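Local coordinates for SLT domain-containing protein (Bdellovibrio bacteriovorus HD100, PDB 6TAB) that acts as a lysozyme of altered substrate specificity, probably cleaving prey peptidoglycan, and facilitates exit of the predator from its prey cell, at residues S137-F142 and K241-W246; R202-W207 and R227-L232; R74-L79 and Q248-C253. One frame throughout, in Å; residues are numbered along the deposited sequence.

Interaction 1 (S137-F142 and K241-W246); sequences SSMVRF and KSIVSW
Ser138, Phe142, Ile243 and Trp246 carry a nearly antiparallel helix-helix contact, in which one turn and a half of helix 125-144 lies against helix 238-248, the last helix of the chain. The short axes run at 158° to one another and approach to 10.0 Å. The backbones are nearest where the CA atoms of Ser138 and Ile243 are 6.0 Å apart, a spacing consistent with the small serine that faces the other helix here. Its OG is set between the backbone N and carbonyl carbon (chi1 72°), which turns it alongside both branches of Ile243, with CG2 3.7 Å from OG. A single bridging water donates to Ser138 OG at 3.0 Å and to Ile243 O, while a second bond ties the hydroxyl to Val135 O one turn back. Ile243 also lays CG1 and CD1 against Phe142 CD2, and CD1 nears Met139. In the lysozyme-like fold of SLT domains, a long helix runs through the core, and helix 125-144 appears to be its counterpart here; this contact lays the C-terminal helix along one flank of it. Toward the partly exposed end the packing becomes aromatic. Phe142 and Trp246 reach toward each other from opposite helices, their planes only 26° apart but displaced along each other, the Phe142 and Trp246 six-membered ring centroids being 5.7 Å apart; the rings therefore barely overlap and meet through Phe142 CE2 and Trp246 CH2, 3.8 Å apart. Ser242 CB lies 3.6 Å from Phe142 CZ, and its hydroxyl is bonded to Thr238 O within its own helix. The indole edge receives Ser138 CB, 3.9 Å from Trp246 CE3, and, farther out, Arg141 CG, which also sits over one face of Phe142.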
# COMPACT_ATOMS: atom_id res chain seq x y z
N SER A 137 -0.57 -5.97 -2.20
CA SER A 137 -0.21 -7.35 -1.76
C SER A 137 1.32 -7.50 -1.70
O SER A 137 1.83 -8.25 -0.84
CB SER A 137 -0.89 -8.42 -2.60
OG SER A 137 -0.30 -8.61 -3.89
N SER A 138 2.06 -6.83 -2.61
CA SER A 138 3.52 -6.88 -2.60
C SER A 138 4.09 -6.13 -1.38
O SER A 138 5.12 -6.53 -0.79
CB SER A 138 4.15 -6.44 -3.92
OG SER A 138 4.06 -5.05 -4.15
N MET A 139 3.44 -5.01 -1.01
CA MET A 139 3.84 -4.28 0.21
C MET A 139 3.59 -5.15 1.47
O MET A 139 4.44 -5.20 2.39
CB MET A 139 3.09 -2.94 0.29
CG MET A 139 3.44 -1.99 -0.87
SD MET A 139 2.20 -0.64 -1.09
CE MET A 139 2.32 0.15 0.51
N VAL A 140 2.42 -5.81 1.53
CA VAL A 140 2.10 -6.74 2.65
C VAL A 140 3.17 -7.84 2.75
O VAL A 140 3.60 -8.18 3.87
CB VAL A 140 0.67 -7.29 2.49
CG1 VAL A 140 0.43 -8.44 3.48
CG2 VAL A 140 -0.39 -6.19 2.63
N ARG A 141 3.58 -8.41 1.60
CA ARG A 141 4.60 -9.49 1.61
C ARG A 141 5.82 -9.05 2.42
O ARG A 141 6.32 -9.83 3.25
CB ARG A 141 5.04 -9.85 0.17
CG ARG A 141 6.31 -10.69 0.04
CD ARG A 141 6.33 -12.04 0.71
NE ARG A 141 7.67 -12.64 0.57
CZ ARG A 141 8.68 -12.48 1.43
NH1 ARG A 141 8.54 -11.69 2.49
NH2 ARG A 141 9.81 -13.14 1.22
N PHE A 142 6.30 -7.82 2.19
CA PHE A 142 7.57 -7.37 2.83
C PHE A 142 7.37 -6.70 4.20
O PHE A 142 8.33 -6.68 4.98
CB PHE A 142 8.42 -6.52 1.86
CG PHE A 142 8.98 -7.34 0.73
CD1 PHE A 142 9.97 -8.31 0.96
CD2 PHE A 142 8.43 -7.28 -0.54
CE1 PHE A 142 10.44 -9.10 -0.07
CE2 PHE A 142 8.90 -8.07 -1.57
CZ PHE A 142 9.89 -9.00 -1.33
N LYS A 241 13.52 -3.71 -4.49
CA LYS A 241 13.87 -4.27 -5.82
C LYS A 241 12.79 -5.23 -6.32
O LYS A 241 12.45 -5.23 -7.52
CB LYS A 241 15.26 -4.93 -5.79
CG LYS A 241 16.43 -3.95 -5.65
CD LYS A 241 17.83 -4.55 -5.74
CE LYS A 241 18.07 -5.64 -4.72
NZ LYS A 241 19.46 -6.13 -4.82
N SER A 242 12.23 -6.06 -5.42
CA SER A 242 11.19 -7.00 -5.74
C SER A 242 9.86 -6.32 -6.08
O SER A 242 9.21 -6.68 -7.06
CB SER A 242 10.99 -8.02 -4.62
OG SER A 242 12.14 -8.83 -4.40
N ILE A 243 9.45 -5.33 -5.29
CA ILE A 243 8.20 -4.61 -5.57
C ILE A 243 8.27 -3.98 -6.97
O ILE A 243 7.31 -4.09 -7.77
CB ILE A 243 7.90 -3.57 -4.45
CG1 ILE A 243 7.55 -4.29 -3.14
CG2 ILE A 243 6.76 -2.63 -4.84
CD1 ILE A 243 7.51 -3.42 -1.91
N VAL A 244 9.39 -3.29 -7.27
CA VAL A 244 9.52 -2.63 -8.60
C VAL A 244 9.51 -3.68 -9.74
O VAL A 244 8.84 -3.48 -10.75
CB VAL A 244 10.81 -1.78 -8.68
CG1 VAL A 244 11.17 -1.36 -10.10
CG2 VAL A 244 10.72 -0.57 -7.78
N SER A 245 10.28 -4.79 -9.59
CA SER A 245 10.38 -5.83 -10.61
C SER A 245 9.01 -6.48 -10.88
O SER A 245 8.57 -6.64 -12.04
CB SER A 245 11.41 -6.88 -10.25
OG SER A 245 11.60 -7.80 -11.32
N TRP A 246 8.32 -6.87 -9.81
CA TRP A 246 7.03 -7.56 -9.97
C TRP A 246 6.00 -6.63 -10.63
O TRP A 246 5.24 -7.06 -11.49
CB TRP A 246 6.53 -8.12 -8.64
CG TRP A 246 7.40 -9.16 -7.99
CD1 TRP A 246 8.44 -9.86 -8.53
CD2 TRP A 246 7.36 -9.53 -6.60
NE1 TRP A 246 9.03 -10.67 -7.57
CE2 TRP A 246 8.38 -10.49 -6.37
CE3 TRP A 246 6.60 -9.09 -5.52
CZ2 TRP A 246 8.60 -11.04 -5.11
CZ3 TRP A 246 6.80 -9.66 -4.28
CH2 TRP A 246 7.78 -10.64 -4.08
O HOH W 1 4.64 -4.99 -7.06

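Interaction 2 (R202-W207 and R227-L232); sequences RILDRW and RYWSVL
The indole of Trp207 is sandwiched between two arginine stems: Arg227 CD lies over one face, toward the rim, and Arg206 CD over the opposite face, near its centre. Within the lysozyme-like SLT domain, this is where helix 193-211 receives the loop that leads on to helix 238-248. The guanidinium of Arg227 lies almost flat on the ring, the planes 14° apart, with Trp207 CE3 3.4 Å from NE, while CD makes a CH-pi contact 3.5 Å from the centroid of the six-membered ring. The bend at chi2 (-132°), away from a staggered value, lays the chain along the indole, and a salt bridge from NH2 to Asp211 fixes its end. Trp207 NE1, at the ring edge, is bonded to Tyr180 OH.

One turn before Trp207, Ile203 serves two aromatic residues of that loop. Its CD1 stands over the centre of the Tyr228 face, 4.0 Å from the ring centroid and only 3° off the normal, a CH-pi contact made almost straight down on the ring. CG2 approaches Trp229 obliquely, 3.7 Å from CZ3. Tyr228 CD1 in turn lies 3.6 Å above the plane of Trp229. The polar ends are held outside the two segments: Leu170 O takes Trp229 NE1, which lies off the chi2 axis, so the turn of the indole would be restrained, while Ser176 OG holds only the tip of Tyr228, at OH. The neighbouring side chain, Leu204, crosses that of Trp229 at about a right angle, with Leu204 CD2 3.9 Å from Trp229 CZ3.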
# COMPACT_ATOMS: atom_id res chain seq x y z
N ARG A 202 -6.34 4.80 2.14
CA ARG A 202 -6.43 6.23 2.51
C ARG A 202 -5.05 6.91 2.43
O ARG A 202 -4.96 8.09 2.01
CB ARG A 202 -7.03 6.43 3.91
CG ARG A 202 -8.50 6.05 4.06
CD ARG A 202 -8.99 6.27 5.50
NE ARG A 202 -10.40 6.01 5.70
CZ ARG A 202 -11.40 6.89 5.61
NH1 ARG A 202 -11.17 8.13 5.18
NH2 ARG A 202 -12.63 6.53 5.96
N ILE A 203 -3.98 6.26 2.89
CA ILE A 203 -2.64 6.85 2.92
C ILE A 203 -2.13 7.08 1.48
O ILE A 203 -1.67 8.20 1.13
CB ILE A 203 -1.67 5.98 3.75
CG1 ILE A 203 -2.09 5.91 5.23
CG2 ILE A 203 -0.23 6.46 3.60
CD1 ILE A 203 -1.37 4.82 6.04
N LEU A 204 -2.30 6.07 0.59
CA LEU A 204 -1.95 6.21 -0.83
C LEU A 204 -2.80 7.30 -1.51
O LEU A 204 -2.30 8.09 -2.34
CB LEU A 204 -2.08 4.87 -1.56
CG LEU A 204 -1.08 3.78 -1.15
CD1 LEU A 204 -1.49 2.43 -1.72
CD2 LEU A 204 0.35 4.12 -1.62
N ASP A 205 -4.11 7.32 -1.21
CA ASP A 205 -5.03 8.29 -1.83
C ASP A 205 -4.57 9.75 -1.53
O ASP A 205 -4.71 10.64 -2.40
CB ASP A 205 -6.48 8.08 -1.38
CG ASP A 205 -7.51 8.92 -2.11
OD1 ASP A 205 -7.85 8.54 -3.27
OD2 ASP A 205 -8.00 9.93 -1.53
N ARG A 206 -4.05 10.00 -0.36
CA ARG A 206 -3.57 11.32 -0.03
C ARG A 206 -2.26 11.63 -0.76
O ARG A 206 -2.19 12.61 -1.47
CB ARG A 206 -3.32 11.48 1.48
CG ARG A 206 -2.88 12.92 1.81
CD ARG A 206 -2.19 13.16 3.11
NE ARG A 206 -3.08 13.10 4.22
CZ ARG A 206 -2.71 13.21 5.52
NH1 ARG A 206 -1.44 13.38 5.95
NH2 ARG A 206 -3.66 13.09 6.41
N TRP A 207 -1.23 10.79 -0.59
CA TRP A 207 0.12 11.17 -1.07
C TRP A 207 0.35 10.97 -2.58
O TRP A 207 1.04 11.79 -3.21
CB TRP A 207 1.23 10.52 -0.26
CG TRP A 207 1.23 10.88 1.19
CD1 TRP A 207 1.13 10.01 2.24
CD2 TRP A 207 1.38 12.18 1.76
NE1 TRP A 207 1.22 10.67 3.41
CE2 TRP A 207 1.34 12.01 3.17
CE3 TRP A 207 1.53 13.46 1.24
CZ2 TRP A 207 1.50 13.06 4.06
CZ3 TRP A 207 1.66 14.51 2.13
CH2 TRP A 207 1.63 14.32 3.52
N ARG A 227 6.43 8.31 1.30
CA ARG A 227 6.26 9.19 2.51
C ARG A 227 6.03 8.34 3.78
O ARG A 227 6.49 8.71 4.87
CB ARG A 227 5.07 10.15 2.31
CG ARG A 227 5.24 11.22 1.24
CD ARG A 227 4.86 12.57 1.71
NE ARG A 227 4.90 13.57 0.67
CZ ARG A 227 4.89 14.87 0.96
NH1 ARG A 227 5.13 15.29 2.21
NH2 ARG A 227 4.69 15.74 -0.02
N TYR A 228 5.31 7.20 3.66
CA TYR A 228 4.89 6.40 4.84
C TYR A 228 5.72 5.10 4.97
O TYR A 228 6.06 4.73 6.10
CB TYR A 228 3.39 6.06 4.77
CG TYR A 228 2.81 5.61 6.10
CD1 TYR A 228 2.83 4.26 6.49
CD2 TYR A 228 2.29 6.53 7.00
CE1 TYR A 228 2.38 3.86 7.74
CE2 TYR A 228 1.83 6.14 8.25
CZ TYR A 228 1.89 4.81 8.63
OH TYR A 228 1.45 4.41 9.88
N TRP A 229 5.98 4.39 3.86
CA TRP A 229 6.52 2.99 3.91
C TRP A 229 7.98 2.91 3.43
O TRP A 229 8.31 3.25 2.28
CB TRP A 229 5.64 2.03 3.09
CG TRP A 229 4.30 1.72 3.66
CD1 TRP A 229 4.04 0.84 4.68
CD2 TRP A 229 3.02 2.24 3.25
NE1 TRP A 229 2.69 0.80 4.95
CE2 TRP A 229 2.04 1.62 4.06
CE3 TRP A 229 2.60 3.17 2.27
CZ2 TRP A 229 0.67 1.86 3.88
CZ3 TRP A 229 1.25 3.40 2.08
CH2 TRP A 229 0.31 2.77 2.89
N SER A 230 8.84 2.35 4.28
CA SER A 230 10.25 2.14 3.97
C SER A 230 10.45 1.19 2.77
O SER A 230 11.41 1.35 2.00
CB SER A 230 10.98 1.64 5.20
OG SER A 230 10.57 0.31 5.54
N VAL A 231 9.54 0.21 2.59
CA VAL A 231 9.68 -0.80 1.50
C VAL A 231 9.53 -0.15 0.12
O VAL A 231 9.96 -0.75 -0.88
CB VAL A 231 8.73 -2.02 1.66
CG1 VAL A 231 9.06 -2.79 2.94
CG2 VAL A 231 7.25 -1.66 1.53
N LEU A 232 8.94 1.06 0.05
CA LEU A 232 8.79 1.81 -1.22
C LEU A 232 9.94 2.80 -1.46
O LEU A 232 9.94 3.47 -2.51
CB LEU A 232 7.42 2.53 -1.27
CG LEU A 232 6.19 1.63 -1.37
CD1 LEU A 232 4.91 2.45 -1.37
CD2 LEU A 232 6.23 0.71 -2.59

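Interaction 3 (R74-L79 and Q248-C253); sequences REVIPL and QNLSIC. With SO4 (sulfate ion), chain C.
Two irregular stretches run past each other, 74-79 near the start of the modelled chain and 248-253 near its end, with the CA atoms of Glu75 and Ile252 7.4 Å apart; the second turns tightly, Cys253 N bonding Leu250 O at 2.9 Å. Val76 is the apolar centre. With CG1 anti to the backbone N (chi1 171°), its two branches part: CG1 meets Leu250 CD2 at 3.9 Å, the two side chains crossing at about a right angle, and CG2 packs on Ile252 CD1. Phe134 of helix 125-144 also touches Val76. Ile252 sends its other branch to Glu75, whose OE2 comes within 3.7 Å of Ile252 CG2. Of that carboxylate, OE1 bonds Gln127 NE2, and a water donates to OE2 at 2.8 Å while also bonding Ser251 OG.

Arg74, beside the contact, grips a sulfate probably taken from the crystallisation liquor. Arg74 NE and the backbone N both donate to sulfate O3, the former at 3.0 Å, and NH2 donates almost straight (177°) to O2; NH1 forms a salt bridge with Glu81. Glu75 N and Val76 N bond Gln130 of helix 125-144, and a disulfide ties Cys253 to Cys117. Since the direct contacts between the segments are dispersive, with one water as polar bridge, the pairing itself is probably not strongly directional.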
# COMPACT_ATOMS: atom_id res chain seq x y z
N ARG A 74 -10.12 -11.86 -14.20
CA ARG A 74 -9.11 -10.85 -13.96
C ARG A 74 -7.84 -11.16 -14.76
O ARG A 74 -7.50 -12.32 -15.01
CB ARG A 74 -8.79 -10.82 -12.47
CG ARG A 74 -9.92 -10.26 -11.60
CD ARG A 74 -9.64 -10.38 -10.12
NE ARG A 74 -9.61 -11.79 -9.67
CZ ARG A 74 -9.18 -12.20 -8.49
NH1 ARG A 74 -8.64 -11.34 -7.63
NH2 ARG A 74 -9.22 -13.51 -8.20
N GLU A 75 -7.10 -10.11 -15.12
CA GLU A 75 -5.78 -10.23 -15.74
C GLU A 75 -4.66 -10.37 -14.69
O GLU A 75 -3.61 -11.02 -14.99
CB GLU A 75 -5.51 -9.07 -16.70
CG GLU A 75 -6.34 -9.15 -17.97
CD GLU A 75 -6.22 -7.88 -18.80
OE1 GLU A 75 -6.97 -6.92 -18.51
OE2 GLU A 75 -5.36 -7.85 -19.72
N VAL A 76 -4.82 -9.75 -13.52
CA VAL A 76 -3.79 -9.74 -12.44
C VAL A 76 -4.47 -10.11 -11.12
O VAL A 76 -5.52 -9.55 -10.77
CB VAL A 76 -3.11 -8.36 -12.36
CG1 VAL A 76 -2.20 -8.26 -11.13
CG2 VAL A 76 -2.33 -8.06 -13.66
N ILE A 77 -3.88 -11.10 -10.40
CA ILE A 77 -4.38 -11.64 -9.11
C ILE A 77 -3.43 -11.31 -7.97
O ILE A 77 -2.21 -11.56 -8.08
CB ILE A 77 -4.48 -13.18 -9.18
CG1 ILE A 77 -5.14 -13.66 -10.46
CG2 ILE A 77 -5.12 -13.73 -7.91
CD1 ILE A 77 -6.52 -13.23 -10.58
N PRO A 78 -3.90 -10.75 -6.84
CA PRO A 78 -2.99 -10.37 -5.76
C PRO A 78 -2.32 -11.58 -5.09
O PRO A 78 -2.89 -12.70 -5.02
CB PRO A 78 -3.90 -9.63 -4.74
CG PRO A 78 -5.11 -9.18 -5.55
CD PRO A 78 -5.29 -10.32 -6.55
N LEU A 79 -1.12 -11.33 -4.53
CA LEU A 79 -0.27 -12.39 -3.93
C LEU A 79 -0.89 -13.03 -2.68
O LEU A 79 -0.51 -14.18 -2.34
CB LEU A 79 1.11 -11.79 -3.61
CG LEU A 79 1.92 -11.30 -4.81
CD1 LEU A 79 3.14 -10.50 -4.35
CD2 LEU A 79 2.37 -12.46 -5.68
N GLN A 248 6.56 -3.94 -12.71
CA GLN A 248 6.86 -3.56 -14.11
C GLN A 248 6.72 -4.76 -15.06
O GLN A 248 6.56 -4.55 -16.29
CB GLN A 248 8.20 -2.83 -14.19
CG GLN A 248 9.38 -3.76 -14.06
CD GLN A 248 10.72 -3.10 -13.76
OE1 GLN A 248 10.91 -1.88 -13.63
NE2 GLN A 248 11.69 -3.94 -13.58
N ASN A 249 6.71 -5.99 -14.52
CA ASN A 249 6.56 -7.23 -15.33
C ASN A 249 5.12 -7.77 -15.36
O ASN A 249 4.88 -8.82 -16.01
CB ASN A 249 7.59 -8.27 -14.89
CG ASN A 249 9.00 -7.86 -15.31
OD1 ASN A 249 9.92 -7.83 -14.51
ND2 ASN A 249 9.20 -7.61 -16.60
N LEU A 250 4.15 -7.09 -14.73
CA LEU A 250 2.77 -7.46 -14.90
C LEU A 250 2.41 -7.34 -16.39
O LEU A 250 2.81 -6.36 -17.06
CB LEU A 250 1.88 -6.56 -14.03
CG LEU A 250 2.00 -6.66 -12.47
CD1 LEU A 250 1.14 -5.59 -11.88
CD2 LEU A 250 1.62 -8.07 -12.03
N SER A 251 1.60 -8.28 -16.91
CA SER A 251 1.25 -8.30 -18.35
C SER A 251 0.59 -6.99 -18.77
O SER A 251 0.83 -6.48 -19.88
CB SER A 251 0.44 -9.55 -18.72
OG SER A 251 -0.81 -9.58 -18.02
N ILE A 252 -0.24 -6.44 -17.90
CA ILE A 252 -0.96 -5.18 -18.20
C ILE A 252 -0.02 -3.96 -18.28
O ILE A 252 -0.42 -2.90 -18.83
CB ILE A 252 -2.14 -4.94 -17.23
CG1 ILE A 252 -1.66 -4.74 -15.78
CG2 ILE A 252 -3.18 -6.05 -17.40
CD1 ILE A 252 -2.74 -4.37 -14.79
N CYS A 253 1.15 -4.03 -17.66
CA CYS A 253 2.10 -2.92 -17.53
C CYS A 253 3.15 -2.92 -18.66
O CYS A 253 3.71 -1.86 -19.00
CB CYS A 253 2.83 -2.95 -16.19
SG CYS A 253 1.78 -2.42 -14.80
S SO4 C . -10.72 -15.05 -11.48
O1 SO4 C . -12.05 -15.52 -11.71
O2 SO4 C . -10.18 -15.47 -10.21
O3 SO4 C . -10.78 -13.65 -11.67
O4 SO4 C . -9.84 -15.65 -12.40
O HOH W 2 -2.77 -8.97 -19.86

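Interactions 2, 1 and 3 are nested along the chain: 202-207/227-232 lies inside the loop closed by 137-142/241-246, which lies inside that closed by the terminal pair. Interaction 1 is the spatial middle, its centre about 14 Å from that of interaction 2 and about 12 Å from that of interaction 3. Met139 CE packs 3.5 Å from Trp229 CE3, and Ser137 OG lies 2.9 Å from Leu79 N, a probable hydrogen bond. Interactions 2 and 3 do not touch, their nearest atoms being about 11 Å apart. Helix 125-144 carries residues that touch both; the sulfate lies at the interaction 3 end.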